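Local coordinates for protein probable UbiX-like flavin prenyltransferase (Escherichia coli, PDB 1SBZ) that probably prenylates reduced FMN with dimethylallyl phosphate, making the prenyl-FMN cofactor used by a phenolic acid decarboxylase, at residues Lys2-Pro14 / His32-Glu46. Sequence-based numbering, arbitrary orientation.
With FMN (flavin mononucleotide), chain H.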
# COMPACT_ATOMS: atom_id res chain seq x y z
N LYS D 2 -22.87 -31.35 2.19
CA LYS D 2 -23.87 -30.35 2.56
C LYS D 2 -23.50 -29.00 1.96
O LYS D 2 -22.43 -28.46 2.26
CB LYS D 2 -24.02 -30.22 4.07
CG LYS D 2 -24.48 -31.47 4.80
CD LYS D 2 -24.76 -31.13 6.26
CE LYS D 2 -24.40 -32.27 7.20
NZ LYS D 2 -23.99 -31.76 8.55
N LEU D 3 -24.37 -28.47 1.11
CA LEU D 3 -24.13 -27.18 0.45
C LEU D 3 -25.17 -26.16 0.85
O LEU D 3 -26.37 -26.45 0.88
CB LEU D 3 -24.14 -27.33 -1.07
CG LEU D 3 -23.04 -28.15 -1.75
CD1 LEU D 3 -23.27 -28.19 -3.26
CD2 LEU D 3 -21.67 -27.58 -1.42
N ILE D 4 -24.69 -24.95 1.15
CA ILE D 4 -25.57 -23.81 1.33
C ILE D 4 -25.73 -23.08 -0.00
O ILE D 4 -24.75 -22.85 -0.72
CB ILE D 4 -25.04 -22.85 2.42
CG1 ILE D 4 -24.76 -23.61 3.73
CG2 ILE D 4 -26.02 -21.71 2.65
CD1 ILE D 4 -23.93 -22.82 4.74
N VAL D 5 -26.97 -22.73 -0.32
CA VAL D 5 -27.30 -22.01 -1.54
C VAL D 5 -28.00 -20.72 -1.12
O VAL D 5 -29.13 -20.75 -0.62
CB VAL D 5 -28.17 -22.86 -2.50
CG1 VAL D 5 -28.56 -22.06 -3.75
CG2 VAL D 5 -27.45 -24.14 -2.92
N GLY D 6 -27.30 -19.60 -1.28
CA GLY D 6 -27.90 -18.30 -1.03
C GLY D 6 -28.42 -17.77 -2.35
O GLY D 6 -27.78 -17.94 -3.38
N MSE D 7 -29.60 -17.15 -2.33
CA MSE D 7 -30.09 -16.46 -3.52
C MSE D 7 -30.35 -15.03 -3.17
O MSE D 7 -30.79 -14.70 -2.07
CB MSE D 7 -31.34 -17.12 -4.09
CG MSE D 7 -31.08 -18.46 -4.75
SE MSE D 7 -32.62 -19.09 -5.77
CE MSE D 7 -32.78 -17.68 -7.11
N THR D 8 -30.12 -14.17 -4.15
CA THR D 8 -30.03 -12.75 -3.91
C THR D 8 -30.68 -11.96 -5.06
O THR D 8 -30.83 -12.48 -6.15
CB THR D 8 -28.53 -12.47 -3.68
OG1 THR D 8 -28.28 -12.34 -2.27
CG2 THR D 8 -28.10 -11.21 -4.26
N GLY D 9 -31.06 -10.71 -4.79
CA GLY D 9 -31.90 -9.93 -5.71
C GLY D 9 -31.21 -9.29 -6.91
O GLY D 9 -31.52 -8.16 -7.27
N ALA D 10 -30.28 -10.01 -7.51
CA ALA D 10 -29.74 -9.60 -8.81
C ALA D 10 -30.54 -10.30 -9.89
O ALA D 10 -31.05 -11.41 -9.70
CB ALA D 10 -28.26 -9.94 -8.92
N THR D 11 -30.67 -9.66 -11.05
CA THR D 11 -31.34 -10.32 -12.15
C THR D 11 -30.56 -11.60 -12.46
O THR D 11 -29.33 -11.62 -12.39
CB THR D 11 -31.53 -9.37 -13.36
OG1 THR D 11 -32.14 -10.08 -14.44
CG2 THR D 11 -30.20 -8.88 -13.93
N GLY D 12 -31.27 -12.69 -12.73
CA GLY D 12 -30.61 -13.98 -12.89
C GLY D 12 -31.12 -15.03 -11.93
O GLY D 12 -30.41 -16.00 -11.64
N ALA D 13 -32.36 -14.87 -11.46
CA ALA D 13 -33.01 -15.89 -10.63
C ALA D 13 -33.10 -17.27 -11.32
O ALA D 13 -32.99 -18.29 -10.63
CB ALA D 13 -34.38 -15.43 -10.15
N PRO D 14 -33.29 -17.32 -12.64
CA PRO D 14 -33.26 -18.59 -13.37
C PRO D 14 -31.98 -19.40 -13.16
O PRO D 14 -32.03 -20.63 -13.22
CB PRO D 14 -33.38 -18.16 -14.84
CG PRO D 14 -34.14 -16.90 -14.78
CD PRO D 14 -33.63 -16.20 -13.55
N HIS D 32 -29.08 -26.44 1.71
CA HIS D 32 -29.67 -25.47 2.62
C HIS D 32 -29.81 -24.13 1.90
O HIS D 32 -28.81 -23.47 1.59
CB HIS D 32 -28.81 -25.33 3.88
CG HIS D 32 -28.73 -26.58 4.70
ND1 HIS D 32 -29.36 -26.72 5.92
CD2 HIS D 32 -28.09 -27.75 4.47
CE1 HIS D 32 -29.11 -27.92 6.40
NE2 HIS D 32 -28.35 -28.57 5.54
N LEU D 33 -31.05 -23.76 1.61
CA LEU D 33 -31.33 -22.55 0.84
C LEU D 33 -31.64 -21.36 1.73
O LEU D 33 -32.33 -21.49 2.75
CB LEU D 33 -32.51 -22.81 -0.12
CG LEU D 33 -33.16 -21.63 -0.87
CD1 LEU D 33 -32.17 -20.96 -1.82
CD2 LEU D 33 -34.39 -22.10 -1.62
N VAL D 34 -31.11 -20.20 1.36
CA VAL D 34 -31.51 -18.93 1.96
C VAL D 34 -31.83 -17.94 0.85
O VAL D 34 -30.93 -17.51 0.12
CB VAL D 34 -30.42 -18.33 2.90
CG1 VAL D 34 -31.01 -17.23 3.76
CG2 VAL D 34 -29.82 -19.39 3.78
N MSE D 35 -33.11 -17.59 0.71
CA MSE D 35 -33.53 -16.59 -0.26
C MSE D 35 -33.71 -15.24 0.43
O MSE D 35 -34.42 -15.15 1.43
CB MSE D 35 -34.85 -16.98 -0.93
CG MSE D 35 -34.80 -18.20 -1.82
SE MSE D 35 -36.60 -18.71 -2.44
CE MSE D 35 -37.34 -19.28 -0.71
N SER D 36 -33.05 -14.20 -0.09
CA SER D 36 -33.21 -12.85 0.44
C SER D 36 -34.60 -12.33 0.07
O SER D 36 -35.26 -12.91 -0.79
CB SER D 36 -32.15 -11.92 -0.13
OG SER D 36 -32.39 -11.65 -1.50
N LYS D 37 -35.03 -11.25 0.71
CA LYS D 37 -36.30 -10.60 0.36
C LYS D 37 -36.34 -10.27 -1.14
O LYS D 37 -37.33 -10.56 -1.83
CB LYS D 37 -36.52 -9.35 1.21
CG LYS D 37 -37.89 -8.69 1.05
CD LYS D 37 -37.83 -7.44 0.18
CE LYS D 37 -39.23 -6.86 -0.11
NZ LYS D 37 -40.06 -6.70 1.14
N TRP D 38 -35.26 -9.69 -1.66
CA TRP D 38 -35.26 -9.28 -3.06
C TRP D 38 -35.13 -10.43 -4.06
O TRP D 38 -35.59 -10.32 -5.19
CB TRP D 38 -34.27 -8.13 -3.31
CG TRP D 38 -34.80 -6.86 -2.72
CD1 TRP D 38 -34.40 -6.26 -1.56
CD2 TRP D 38 -35.88 -6.07 -3.23
NE1 TRP D 38 -35.14 -5.12 -1.33
CE2 TRP D 38 -36.07 -4.99 -2.34
CE3 TRP D 38 -36.71 -6.15 -4.36
CZ2 TRP D 38 -37.04 -3.99 -2.54
CZ3 TRP D 38 -37.68 -5.16 -4.56
CH2 TRP D 38 -37.83 -4.10 -3.66
N ALA D 39 -34.53 -11.55 -3.63
CA ALA D 39 -34.48 -12.76 -4.45
C ALA D 39 -35.88 -13.29 -4.72
O ALA D 39 -36.20 -13.69 -5.83
CB ALA D 39 -33.63 -13.81 -3.80
N LYS D 40 -36.72 -13.27 -3.69
CA LYS D 40 -38.13 -13.68 -3.81
C LYS D 40 -38.87 -12.88 -4.88
O LYS D 40 -39.57 -13.45 -5.70
CB LYS D 40 -38.84 -13.58 -2.46
CG LYS D 40 -38.27 -14.54 -1.42
CD LYS D 40 -38.94 -14.35 -0.06
CE LYS D 40 -38.43 -15.37 0.94
NZ LYS D 40 -37.19 -14.94 1.66
N THR D 41 -38.69 -11.56 -4.86
CA THR D 41 -39.23 -10.66 -5.87
C THR D 41 -38.70 -11.00 -7.27
O THR D 41 -39.46 -11.01 -8.25
CB THR D 41 -38.84 -9.21 -5.52
OG1 THR D 41 -39.32 -8.87 -4.21
CG2 THR D 41 -39.54 -8.22 -6.44
N THR D 42 -37.41 -11.27 -7.35
CA THR D 42 -36.74 -11.55 -8.62
C THR D 42 -37.17 -12.92 -9.18
O THR D 42 -37.38 -13.07 -10.38
CB THR D 42 -35.19 -11.43 -8.43
OG1 THR D 42 -34.83 -10.04 -8.38
CG2 THR D 42 -34.44 -11.89 -9.65
N ILE D 43 -37.31 -13.90 -8.29
CA ILE D 43 -37.78 -15.24 -8.67
C ILE D 43 -39.16 -15.15 -9.31
O ILE D 43 -39.41 -15.72 -10.37
CB ILE D 43 -37.81 -16.19 -7.45
CG1 ILE D 43 -36.39 -16.61 -7.06
CG2 ILE D 43 -38.67 -17.43 -7.73
CD1 ILE D 43 -36.25 -17.07 -5.62
N GLU D 44 -40.04 -14.41 -8.65
CA GLU D 44 -41.42 -14.27 -9.08
C GLU D 44 -41.52 -13.54 -10.43
O GLU D 44 -42.28 -13.96 -11.31
CB GLU D 44 -42.26 -13.63 -7.97
CG GLU D 44 -42.89 -14.70 -7.07
CD GLU D 44 -43.25 -14.25 -5.66
OE1 GLU D 44 -43.34 -13.02 -5.40
OE2 GLU D 44 -43.44 -15.14 -4.80
N LEU D 45 -40.71 -12.49 -10.61
CA LEU D 45 -40.64 -11.75 -11.88
C LEU D 45 -40.05 -12.55 -13.05
O LEU D 45 -40.59 -12.53 -14.15
CB LEU D 45 -39.84 -10.45 -11.70
CG LEU D 45 -39.49 -9.64 -12.96
CD1 LEU D 45 -40.72 -8.93 -13.54
CD2 LEU D 45 -38.35 -8.62 -12.70
N GLU D 46 -38.94 -13.26 -12.80
CA GLU D 46 -38.11 -13.81 -13.87
C GLU D 46 -38.34 -15.28 -14.20
O GLU D 46 -37.86 -15.77 -15.23
CB GLU D 46 -36.63 -13.57 -13.57
CG GLU D 46 -36.30 -12.11 -13.38
CD GLU D 46 -34.83 -11.83 -13.17
OE1 GLU D 46 -34.05 -12.76 -12.89
OE2 GLU D 46 -34.47 -10.65 -13.27
N1 FMN H . -28.51 -5.50 -8.00
C2 FMN H . -27.29 -5.90 -8.49
O2 FMN H . -26.30 -5.70 -7.79
N3 FMN H . -27.19 -6.49 -9.73
C4 FMN H . -28.34 -6.69 -10.49
O4 FMN H . -28.27 -7.44 -11.47
C4A FMN H . -29.59 -6.29 -9.99
N5 FMN H . -30.76 -6.48 -10.71
C5A FMN H . -31.98 -6.08 -10.18
C6 FMN H . -33.16 -6.27 -10.91
C7 FMN H . -34.40 -5.87 -10.39
C7M FMN H . -35.65 -6.43 -11.02
C8 FMN H . -34.45 -5.27 -9.12
C8M FMN H . -35.77 -5.07 -8.41
C9 FMN H . -33.28 -5.08 -8.40
C9A FMN H . -32.04 -5.48 -8.92
N10 FMN H . -30.87 -5.28 -8.19
C10 FMN H . -29.66 -5.68 -8.73
C1' FMN H . -30.89 -4.41 -6.97
C2' FMN H . -30.88 -5.27 -5.72
O2' FMN H . -31.99 -6.16 -5.75
C3' FMN H . -30.87 -4.44 -4.43
O3' FMN H . -29.60 -3.82 -4.28
C4' FMN H . -31.23 -5.24 -3.18
O4' FMN H . -31.06 -4.46 -2.01
C5' FMN H . -30.39 -6.51 -3.02
O5' FMN H . -30.61 -7.08 -1.74
P FMN H . -30.18 -8.61 -1.50
O1P FMN H . -31.15 -9.48 -2.28
O2P FMN H . -30.26 -8.86 -0.02
O3P FMN H . -28.77 -8.82 -2.00
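Leu3 to Met7 pairs in parallel with His32 to Ser36, the strand axes 4.6 Å apart at 12°, through five backbone hydrogen bonds, from His32 N to Leu3 O through to Ser36 N to Met7 O. On the face carrying Val5 and Leu33, selenomethionine Met7 bends at its third torsion and crosses Ile43 at about a right angle, its CE 3.8 Å from Ile43 CG1. Ala39 CB rests on the Met7-Thr8 peptide, 3.4 Å from Met7 O. Farther along, the Glu46 carboxylate gathers the loop: OE1 accepts from Gly12 N (2.8 Å) on its syn lone pair and from Ala13 N nearly along the C-O axis, while Thr11 OG1 gives its proton to OE2 (2.7 Å), 34° out of the carboxylate plane. Phe151 of a neighbouring subunit packs on Glu46. Ser36 OG, with chi1 71° between backbone N and carbonyl carbon, caps the helix by accepting from Ala39 N and donates to FMN O1P (2.6 Å), which Gly9 N also binds. Such a phosphate-binding loop after the first strand of a beta-alpha-beta unit, joined by the residue that follows the second strand (Ser36), is characteristic of Rossmann-like flavoproteins of the UbiX/PAD1 family.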